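Local coordinates for protein 11S globulin (Wrightia tinctoria, PDB 5WXU) that probably serves as a hexameric seed storage protein and also binds the plant hormone auxin, indole-3-acetic acid, at residues B[84-98]-B[166-180]. Sequence-based numbering, arbitrary orientation.
Sequences RHVIENRGLFVPSYN and IVHWAYNEATEKLVL. With PO4 (phosphate ion), chain N.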
loop_
_atom_site.group_PDB
_atom_site.type_symbol
_atom_site.label_atom_id
_atom_site.label_comp_id
_atom_site.label_asym_id
_atom_site.label_seq_id
_atom_site.Cartn_x
_atom_site.Cartn_y
_atom_site.Cartn_z
ATOM N N ARG B 84 -25.314 26.139 -2.300
ATOM C CA ARG B 84 -24.604 27.449 -2.184
ATOM C C ARG B 84 -25.029 28.072 -0.871
ATOM O O ARG B 84 -26.202 28.511 -0.732
ATOM C CB ARG B 84 -24.856 28.372 -3.381
ATOM C CG ARG B 84 -24.143 29.690 -3.305
ATOM C CD ARG B 84 -24.068 30.380 -4.666
ATOM N NE ARG B 84 -25.378 30.721 -5.201
ATOM C CZ ARG B 84 -25.755 30.781 -6.486
ATOM N NH1 ARG B 84 -24.959 30.421 -7.529
ATOM N NH2 ARG B 84 -27.018 31.221 -6.760
ATOM N N HIS B 85 -24.116 28.123 0.092
ATOM C CA HIS B 85 -24.464 28.798 1.337
ATOM C C HIS B 85 -23.971 30.219 1.299
ATOM O O HIS B 85 -22.887 30.483 0.839
ATOM C CB HIS B 85 -23.868 28.100 2.551
ATOM C CG HIS B 85 -24.359 26.723 2.790
ATOM N ND1 HIS B 85 -25.649 26.413 3.213
ATOM C CD2 HIS B 85 -23.701 25.522 2.687
ATOM C CE1 HIS B 85 -25.751 25.099 3.372
ATOM N NE2 HIS B 85 -24.582 24.534 3.052
ATOM N N VAL B 86 -24.789 31.156 1.830
ATOM C CA VAL B 86 -24.436 32.533 1.808
ATOM C C VAL B 86 -24.581 32.970 3.243
ATOM O O VAL B 86 -25.676 32.877 3.783
ATOM C CB VAL B 86 -25.309 33.337 0.831
ATOM C CG1 VAL B 86 -24.991 34.825 0.986
ATOM C CG2 VAL B 86 -25.040 32.881 -0.602
ATOM N N ILE B 87 -23.477 33.306 3.897
ATOM C CA ILE B 87 -23.452 33.565 5.317
ATOM C C ILE B 87 -23.204 35.061 5.486
ATOM O O ILE B 87 -22.158 35.532 5.144
ATOM C CB ILE B 87 -22.344 32.766 6.033
ATOM C CG1 ILE B 87 -22.510 31.220 5.804
ATOM C CG2 ILE B 87 -22.299 33.006 7.525
ATOM C CD1 ILE B 87 -21.265 30.427 6.148
ATOM N N GLU B 88 -24.134 35.754 6.119
ATOM C CA GLU B 88 -23.952 37.179 6.426
ATOM C C GLU B 88 -22.815 37.488 7.320
ATOM O O GLU B 88 -22.312 36.647 8.050
ATOM C CB GLU B 88 -25.227 37.742 7.068
ATOM C CG GLU B 88 -26.374 37.773 6.091
ATOM C CD GLU B 88 -27.720 38.136 6.750
ATOM O OE1 GLU B 88 -27.738 38.778 7.845
ATOM O OE2 GLU B 88 -28.780 37.751 6.178
ATOM N N ASN B 89 -22.440 38.761 7.370
ATOM C CA ASN B 89 -21.501 39.243 8.383
ATOM C C ASN B 89 -21.919 38.835 9.806
ATOM O O ASN B 89 -23.048 38.885 10.117
ATOM C CB ASN B 89 -21.397 40.794 8.308
ATOM C CG ASN B 89 -20.705 41.403 9.531
ATOM O OD1 ASN B 89 -21.390 41.960 10.433
ATOM N ND2 ASN B 89 -19.380 41.259 9.619
ATOM N N ARG B 90 -20.954 38.395 10.603
ATOM C CA ARG B 90 -21.110 37.856 11.932
ATOM C C ARG B 90 -22.071 36.654 12.018
ATOM O O ARG B 90 -22.515 36.307 13.101
ATOM C CB ARG B 90 -21.442 38.974 12.891
ATOM C CG ARG B 90 -20.271 39.931 13.084
ATOM C CD ARG B 90 -20.540 41.033 14.100
ATOM N NE ARG B 90 -19.323 41.832 14.253
ATOM C CZ ARG B 90 -19.132 42.786 15.162
ATOM N NH1 ARG B 90 -20.092 43.105 16.039
ATOM N NH2 ARG B 90 -17.959 43.423 15.191
ATOM N N GLY B 91 -22.309 35.981 10.876
ATOM C CA GLY B 91 -23.103 34.774 10.817
ATOM C C GLY B 91 -22.296 33.503 11.159
ATOM O O GLY B 91 -21.156 33.303 10.642
ATOM N N LEU B 92 -22.925 32.667 12.000
ATOM C CA LEU B 92 -22.401 31.365 12.446
ATOM C C LEU B 92 -23.252 30.241 11.862
ATOM O O LEU B 92 -24.468 30.158 12.122
ATOM C CB LEU B 92 -22.330 31.341 13.977
ATOM C CG LEU B 92 -22.060 30.021 14.683
ATOM C CD1 LEU B 92 -20.682 29.517 14.198
ATOM C CD2 LEU B 92 -22.069 30.210 16.196
ATOM N N PHE B 93 -22.644 29.383 10.999
ATOM C CA PHE B 93 -23.303 28.269 10.412
ATOM C C PHE B 93 -23.173 27.111 11.428
ATOM O O PHE B 93 -22.062 26.721 11.793
ATOM C CB PHE B 93 -22.625 27.932 9.049
ATOM C CG PHE B 93 -23.302 26.872 8.211
ATOM C CD1 PHE B 93 -24.634 26.547 8.315
ATOM C CD2 PHE B 93 -22.576 26.247 7.196
ATOM C CE1 PHE B 93 -25.241 25.647 7.464
ATOM C CE2 PHE B 93 -23.179 25.298 6.342
ATOM C CZ PHE B 93 -24.515 24.981 6.502
ATOM N N VAL B 94 -24.317 26.677 11.962
ATOM C CA VAL B 94 -24.441 25.715 13.039
ATOM C C VAL B 94 -23.645 24.433 12.622
ATOM O O VAL B 94 -23.797 23.957 11.500
ATOM C CB VAL B 94 -25.897 25.394 13.283
ATOM C CG1 VAL B 94 -26.086 24.266 14.280
ATOM C CG2 VAL B 94 -26.662 26.639 13.801
ATOM N N PRO B 95 -22.878 23.908 13.561
ATOM C CA PRO B 95 -22.201 22.679 13.237
ATOM C C PRO B 95 -23.101 21.545 12.769
ATOM O O PRO B 95 -24.203 21.340 13.275
ATOM C CB PRO B 95 -21.556 22.305 14.551
ATOM C CG PRO B 95 -21.475 23.607 15.363
ATOM C CD PRO B 95 -22.713 24.250 14.982
ATOM N N SER B 96 -22.603 20.776 11.803
ATOM C CA SER B 96 -23.317 19.673 11.223
ATOM C C SER B 96 -22.327 18.595 10.698
ATOM O O SER B 96 -21.126 18.868 10.524
ATOM C CB SER B 96 -24.171 20.119 10.024
ATOM O OG SER B 96 -23.463 20.606 8.836
ATOM N N TYR B 97 -22.873 17.432 10.460
ATOM C CA TYR B 97 -22.162 16.337 9.777
ATOM C C TYR B 97 -23.072 15.752 8.734
ATOM O O TYR B 97 -24.301 15.839 8.817
ATOM C CB TYR B 97 -21.577 15.294 10.681
ATOM C CG TYR B 97 -22.554 14.485 11.544
ATOM C CD1 TYR B 97 -23.125 15.047 12.690
ATOM C CD2 TYR B 97 -22.960 13.259 11.195
ATOM C CE1 TYR B 97 -24.031 14.334 13.446
ATOM C CE2 TYR B 97 -23.813 12.548 11.962
ATOM C CZ TYR B 97 -24.360 13.103 13.086
ATOM O OH TYR B 97 -25.273 12.363 13.844
ATOM N N ASN B 98 -22.453 15.147 7.728
ATOM C CA ASN B 98 -23.135 14.607 6.598
ATOM C C ASN B 98 -22.757 13.155 6.409
ATOM O O ASN B 98 -21.743 12.695 6.928
ATOM C CB ASN B 98 -22.783 15.372 5.350
ATOM C CG ASN B 98 -22.993 16.842 5.509
ATOM O OD1 ASN B 98 -22.060 17.632 5.445
ATOM N ND2 ASN B 98 -24.265 17.253 5.660
ATOM N N ILE B 166 -17.911 13.789 9.757
ATOM C CA ILE B 166 -17.101 14.729 10.492
ATOM C C ILE B 166 -17.932 16.021 10.742
ATOM O O ILE B 166 -18.456 16.611 9.823
ATOM C CB ILE B 166 -15.840 15.054 9.721
ATOM C CG1 ILE B 166 -14.979 13.771 9.641
ATOM C CG2 ILE B 166 -15.088 16.269 10.312
ATOM C CD1 ILE B 166 -14.392 13.292 10.953
ATOM N N VAL B 167 -17.975 16.456 11.998
ATOM C CA VAL B 167 -18.610 17.752 12.337
ATOM C C VAL B 167 -17.799 18.938 11.797
ATOM O O VAL B 167 -16.622 19.045 12.045
ATOM C CB VAL B 167 -18.787 17.866 13.845
ATOM C CG1 VAL B 167 -19.327 19.288 14.298
ATOM C CG2 VAL B 167 -19.705 16.801 14.408
ATOM N N HIS B 168 -18.502 19.878 11.184
ATOM C CA HIS B 168 -17.851 21.066 10.719
ATOM C C HIS B 168 -18.811 22.278 10.917
ATOM O O HIS B 168 -19.987 22.121 11.003
ATOM C CB HIS B 168 -17.469 20.940 9.279
ATOM C CG HIS B 168 -18.623 20.563 8.388
ATOM N ND1 HIS B 168 -19.026 19.251 8.241
ATOM C CD2 HIS B 168 -19.538 21.316 7.731
ATOM C CE1 HIS B 168 -20.108 19.221 7.478
ATOM N NE2 HIS B 168 -20.435 20.464 7.155
ATOM N N TRP B 169 -18.224 23.455 10.946
ATOM C CA TRP B 169 -18.979 24.694 11.174
ATOM C C TRP B 169 -18.217 25.804 10.582
ATOM O O TRP B 169 -17.046 25.662 10.276
ATOM C CB TRP B 169 -19.242 24.959 12.672
ATOM C CG TRP B 169 -18.018 25.056 13.548
ATOM C CD1 TRP B 169 -17.395 24.006 14.234
ATOM C CD2 TRP B 169 -17.212 26.203 13.839
ATOM N NE1 TRP B 169 -16.279 24.421 14.889
ATOM C CE2 TRP B 169 -16.138 25.772 14.691
ATOM C CE3 TRP B 169 -17.269 27.566 13.472
ATOM C CZ2 TRP B 169 -15.141 26.605 15.121
ATOM C CZ3 TRP B 169 -16.317 28.382 13.978
ATOM C CH2 TRP B 169 -15.295 27.955 14.799
ATOM N N ALA B 170 -18.901 26.937 10.349
ATOM C CA ALA B 170 -18.224 28.045 9.680
ATOM C C ALA B 170 -18.771 29.385 10.273
ATOM O O ALA B 170 -19.892 29.465 10.695
ATOM C CB ALA B 170 -18.426 28.000 8.194
ATOM N N TYR B 171 -17.897 30.359 10.322
ATOM C CA TYR B 171 -18.215 31.698 10.858
ATOM C C TYR B 171 -17.584 32.742 9.917
ATOM O O TYR B 171 -16.416 32.644 9.549
ATOM C CB TYR B 171 -17.662 31.842 12.251
ATOM C CG TYR B 171 -17.847 33.238 12.807
ATOM C CD1 TYR B 171 -19.090 33.683 13.129
ATOM C CD2 TYR B 171 -16.773 34.106 12.938
ATOM C CE1 TYR B 171 -19.280 34.992 13.611
ATOM C CE2 TYR B 171 -16.946 35.399 13.427
ATOM C CZ TYR B 171 -18.195 35.825 13.758
ATOM O OH TYR B 171 -18.340 37.125 14.226
ATOM N N ASN B 172 -18.405 33.722 9.547
ATOM C CA ASN B 172 -17.991 34.831 8.677
ATOM C C ASN B 172 -17.513 36.001 9.532
ATOM O O ASN B 172 -18.336 36.655 10.185
ATOM C CB ASN B 172 -19.171 35.301 7.814
ATOM C CG ASN B 172 -18.750 36.386 6.859
ATOM O OD1 ASN B 172 -17.553 36.620 6.671
ATOM N ND2 ASN B 172 -19.727 37.007 6.211
ATOM N N GLU B 173 -16.229 36.289 9.468
ATOM C CA GLU B 173 -15.694 37.431 10.165
ATOM C C GLU B 173 -15.571 38.690 9.298
ATOM O O GLU B 173 -15.188 39.721 9.812
ATOM C CB GLU B 173 -14.345 37.063 10.818
ATOM C CG GLU B 173 -13.218 36.799 9.843
ATOM C CD GLU B 173 -11.977 36.259 10.559
ATOM O OE1 GLU B 173 -11.929 36.328 11.822
ATOM O OE2 GLU B 173 -11.069 35.766 9.859
ATOM N N ALA B 174 -15.885 38.593 8.023
ATOM C CA ALA B 174 -15.717 39.708 7.085
ATOM C C ALA B 174 -17.000 40.537 7.046
ATOM O O ALA B 174 -18.044 40.098 7.513
ATOM C CB ALA B 174 -15.447 39.163 5.721
ATOM N N THR B 175 -16.909 41.742 6.473
ATOM C CA THR B 175 -18.100 42.522 6.199
ATOM C C THR B 175 -18.900 42.019 5.005
ATOM O O THR B 175 -20.170 42.140 4.997
ATOM C CB THR B 175 -17.712 44.037 6.022
ATOM O OG1 THR B 175 -16.694 44.141 5.048
ATOM C CG2 THR B 175 -17.145 44.579 7.337
ATOM N N GLU B 176 -18.217 41.542 3.939
ATOM C CA GLU B 176 -18.902 40.937 2.795
ATOM C C GLU B 176 -19.364 39.505 3.119
ATOM O O GLU B 176 -18.808 38.874 4.017
ATOM C CB GLU B 176 -18.111 40.924 1.480
ATOM C CG GLU B 176 -16.919 39.984 1.418
ATOM C CD GLU B 176 -15.611 40.467 2.059
ATOM O OE1 GLU B 176 -14.584 39.841 1.638
ATOM O OE2 GLU B 176 -15.544 41.381 2.967
ATOM N N LYS B 177 -20.372 39.077 2.392
ATOM C CA LYS B 177 -20.974 37.738 2.662
ATOM C C LYS B 177 -19.895 36.702 2.352
ATOM O O LYS B 177 -19.092 36.886 1.435
ATOM C CB LYS B 177 -22.192 37.510 1.782
ATOM C CG LYS B 177 -23.359 38.351 2.265
ATOM C CD LYS B 177 -24.589 38.261 1.401
ATOM C CE LYS B 177 -25.768 38.882 2.137
ATOM N NZ LYS B 177 -26.947 39.077 1.248
ATOM N N LEU B 178 -19.897 35.640 3.150
ATOM C CA LEU B 178 -19.067 34.449 2.911
ATOM C C LEU B 178 -19.882 33.497 2.091
ATOM O O LEU B 178 -20.966 33.128 2.506
ATOM C CB LEU B 178 -18.708 33.876 4.220
ATOM C CG LEU B 178 -17.906 32.556 4.240
ATOM C CD1 LEU B 178 -16.554 32.765 3.613
ATOM C CD2 LEU B 178 -17.712 32.094 5.668
ATOM N N VAL B 179 -19.423 33.094 0.902
ATOM C CA VAL B 179 -20.268 32.337 -0.028
ATOM C C VAL B 179 -19.483 31.018 -0.221
ATOM O O VAL B 179 -18.317 31.073 -0.621
ATOM C CB VAL B 179 -20.474 33.037 -1.372
ATOM C CG1 VAL B 179 -21.143 32.133 -2.361
ATOM C CG2 VAL B 179 -21.273 34.330 -1.145
ATOM N N LEU B 180 -20.128 29.943 0.217
ATOM C CA LEU B 180 -19.600 28.573 0.068
ATOM C C LEU B 180 -20.386 27.722 -0.947
ATOM O O LEU B 180 -21.603 27.529 -0.829
ATOM C CB LEU B 180 -19.607 27.907 1.429
ATOM C CG LEU B 180 -18.978 28.640 2.624
ATOM C CD1 LEU B 180 -19.199 27.814 3.866
ATOM C CD2 LEU B 180 -17.509 29.062 2.407
HETATM P P PO4 N . -23.655 21.027 5.188
HETATM O O1 PO4 N . -24.433 20.223 6.348
HETATM O O2 PO4 N . -22.353 21.760 5.466
HETATM O O3 PO4 N . -23.040 19.980 4.251
HETATM O O4 PO4 N . -24.532 21.765 4.174
HETATM O O HOH W 1 -17.264 41.819 11.614
HETATM O O HOH W 2 -22.526 23.066 9.175
HETATM O O HOH W 3 -19.582 15.608 7.465
#
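Strands 84-87 and 178-180 pair antiparallel at one end, 91-98 and 168-172 at the other, their axes 4.7 Å apart in both ladders. Between the ladders both chains reverse, crossing from one sheet of the N-terminal cupin barrel to the other. The register shifts by two across the reversals, one of them the type II turn E88-G91, and back by one at a beta bulge between F93 and S96. N172 joins the reversals: with CG anti to its backbone N (chi1 -177°), its ND2 reaches I87 O and E88 O in weak bonds and E176 O in a straighter one of 3.0 Å, while OD1 accepts from A174 N in an Asx turn. N89 ND2 points almost straight at A174 O (2.8 Å), from above that carbonyl's plane. Inside the barrel, I87 CD1 rests against CD2 of L178 and CD1 of L180, both 4.0 Å away. Further along this face a phosphate ion, probably a crystallisation additive, is held by S96 OG, H85 NE2, N98 ND2 and R199; H85 ND1 also bonds S65, and N98 ND2 R198 O. H168 also donates to it through NE2; ND1 donates to I166 O, and S96 O lies over one ring face. A leucine in its place would probably leave the phosphate less firmly held and I166 O without this donor. H168 NE2 lies 2.9 Å from phosphate O2, with 161° at the hydrogen.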